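PDB 3BGY: probable mRNA-capping enzyme from Acanthamoeba polyphaga mimivirus, which removes the terminal phosphate from the triphosphate 5' end of RNA through this N-terminal domain of a multifunctional enzyme that also adds and methylates the mRNA cap. Local coordinates for residues 132-137 against 143-148. Residues are numbered along the deposited sequence; the frame is centred on the assembly and turned at random. Where two conformers were deposited one is given.
Sequences GKLIGI and TIKSTE
Ile135 and Ile144 face each other as an antiparallel hydrogen-bonded pair, joined by Ile135 N to Ile144 O at 3.0 Å and Ile144 N to Ile135 O at 2.9 Å. In the conformer given, Ile135 runs alongside Ile144, Ile135 CG1 being 4.0 Å from Ile144 CB. Beyond the paired residues the end of Ile137 approaches Ile144 at a slant, Ile137 CD1 to Ile144 CG1 at 3.9 Å; a chi1 of -45° sets Ile144 CG1 anti to its own carbonyl carbon, where Ile137 meets it. Helix 17-32 covers this tight side, Ile23 on Ile135 and Met26 on Ser146; Phe15 packs on Ile137 and Ile144, Phe38 on Ile144. The two segments are arms of a beta hairpin in the closed antiparallel barrel of a tunnel-type RNA triphosphatase, strand 36-42 pairing with the far edge of 143-148. The opposite face is looser and more open to solvent: Leu134 lies across the aliphatic stem of Lys145, Leu134 CD1 4.0 Å from Lys145 CG, while the extended lysine carries its amine away from 132-137. Gly136, in a non-hydrogen-bonded pair with Thr143, offers only backbone to Thr143 CG2. Toward Gly132 a nearly straight bond (172°) from Ser146 N to Lys133 O, 2.9 Å, continues the pairing; Lys133, on the face of Ile135, leads away from 143-148.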
loop_
_atom_site.group_PDB
_atom_site.type_symbol
_atom_site.label_atom_id
_atom_site.label_comp_id
_atom_site.label_asym_id
_atom_site.label_seq_id
_atom_site.Cartn_x
_atom_site.Cartn_y
_atom_site.Cartn_z
ATOM N N GLY A 132 12.547 -0.340 -7.511
ATOM C CA GLY A 132 11.336 -0.360 -8.294
ATOM C C GLY A 132 11.245 0.423 -9.582
ATOM O O GLY A 132 11.916 1.449 -9.741
ATOM N N LYS A 133 10.464 -0.121 -10.521
ATOM C CA LYS A 133 10.205 0.526 -11.799
ATOM C C LYS A 133 8.785 1.091 -11.683
ATOM O O LYS A 133 7.899 0.474 -11.098
ATOM C CB LYS A 133 10.308 -0.471 -12.963
ATOM C CG LYS A 133 10.102 0.144 -14.352
ATOM C CD LYS A 133 10.635 -0.754 -15.469
ATOM C CE LYS A 133 10.205 -0.251 -16.854
ATOM N NZ LYS A 133 10.677 1.124 -17.179
ATOM N N LEU A 134 8.602 2.303 -12.178
ATOM C CA LEU A 134 7.312 2.956 -12.142
ATOM C C LEU A 134 7.093 3.614 -13.483
ATOM O O LEU A 134 7.935 4.407 -13.921
ATOM C CB LEU A 134 7.291 4.037 -11.044
ATOM C CG LEU A 134 5.967 4.679 -10.589
ATOM C CD1 LEU A 134 6.098 5.076 -9.133
ATOM C CD2 LEU A 134 5.576 5.884 -11.410
ATOM N N ILE A 135 5.997 3.267 -14.151
ATOM C CA ILE A 135 5.685 3.908 -15.428
ATOM C C ILE A 135 4.292 4.517 -15.444
ATOM O O ILE A 135 3.353 4.005 -14.822
ATOM C CB ILE A 135 5.877 2.985 -16.674
ATOM C CG1 ILE A 135 5.034 1.716 -16.570
ATOM C CG2 ILE A 135 7.366 2.662 -16.894
ATOM C CD1 ILE A 135 4.912 0.995 -17.884
ATOM N N GLY A 136 4.192 5.659 -16.115
ATOM C CA GLY A 136 2.925 6.347 -16.263
ATOM C C GLY A 136 2.390 5.840 -17.592
ATOM O O GLY A 136 3.143 5.297 -18.405
ATOM N N ILE A 137 1.082 5.917 -17.769
ATOM C CA ILE A 137 0.452 5.426 -18.991
ATOM C C ILE A 137 -0.082 6.617 -19.762
ATOM O O ILE A 137 -0.754 7.466 -19.185
ATOM C CB ILE A 137 -0.690 4.426 -18.638
ATOM C CG1 ILE A 137 -0.106 3.202 -17.907
ATOM C CG2 ILE A 137 -1.516 4.032 -19.870
ATOM C CD1 ILE A 137 0.941 2.405 -18.698
ATOM N N THR A 143 -0.827 4.524 -12.929
ATOM C CA THR A 143 0.598 4.264 -12.936
ATOM C C THR A 143 0.764 2.783 -12.660
ATOM O O THR A 143 -0.091 2.186 -12.020
ATOM C CB THR A 143 1.432 5.094 -11.942
ATOM O OG1 THR A 143 1.007 4.867 -10.595
ATOM C CG2 THR A 143 1.345 6.573 -12.265
ATOM N N ILE A 144 1.798 2.171 -13.231
ATOM C CA ILE A 144 2.046 0.745 -12.994
ATOM C C ILE A 144 3.353 0.764 -12.195
ATOM O O ILE A 144 4.333 1.377 -12.613
ATOM C CB ILE A 144 2.304 -0.042 -14.312
ATOM C CG1 ILE A 144 1.320 0.316 -15.436
ATOM C CG2 ILE A 144 2.326 -1.524 -14.039
ATOM C CD1 ILE A 144 -0.079 -0.170 -15.291
ATOM N N LYS A 145 3.401 0.051 -11.074
ATOM C CA LYS A 145 4.585 0.081 -10.233
ATOM C C LYS A 145 4.967 -1.287 -9.743
ATOM O O LYS A 145 4.093 -2.096 -9.426
ATOM C CB LYS A 145 4.301 0.966 -8.996
ATOM C CG LYS A 145 5.456 1.241 -8.003
ATOM C CD LYS A 145 4.913 1.880 -6.717
ATOM C CE LYS A 145 6.022 2.365 -5.781
ATOM N NZ LYS A 145 5.486 2.833 -4.462
ATOM N N SER A 146 6.264 -1.542 -9.761
ATOM C CA SER A 146 6.786 -2.770 -9.215
ATOM C C SER A 146 7.704 -2.243 -8.133
ATOM O O SER A 146 8.351 -1.201 -8.327
ATOM C CB SER A 146 7.588 -3.556 -10.248
ATOM O OG SER A 146 7.866 -4.867 -9.775
ATOM N N THR A 147 7.593 -2.816 -6.937
ATOM C CA THR A 147 8.492 -2.434 -5.862
ATOM C C THR A 147 8.834 -3.569 -4.916
ATOM O O THR A 147 8.031 -4.492 -4.723
ATOM C CB THR A 147 7.972 -1.183 -5.101
ATOM O OG1 THR A 147 9.014 -0.651 -4.275
ATOM C CG2 THR A 147 6.735 -1.488 -4.293
ATOM N N GLU A 148 10.026 -3.475 -4.332
ATOM C CA GLU A 148 10.521 -4.484 -3.399
ATOM C C GLU A 148 10.105 -4.129 -1.987
ATOM O O GLU A 148 10.442 -3.056 -1.491
ATOM C CB GLU A 148 12.034 -4.561 -3.503
ATOM C CG GLU A 148 12.664 -5.698 -2.737
ATOM C CD GLU A 148 14.195 -5.636 -2.748
ATOM O OE1 GLU A 148 14.774 -4.706 -3.354
ATOM O OE2 GLU A 148 14.802 -6.537 -2.165
#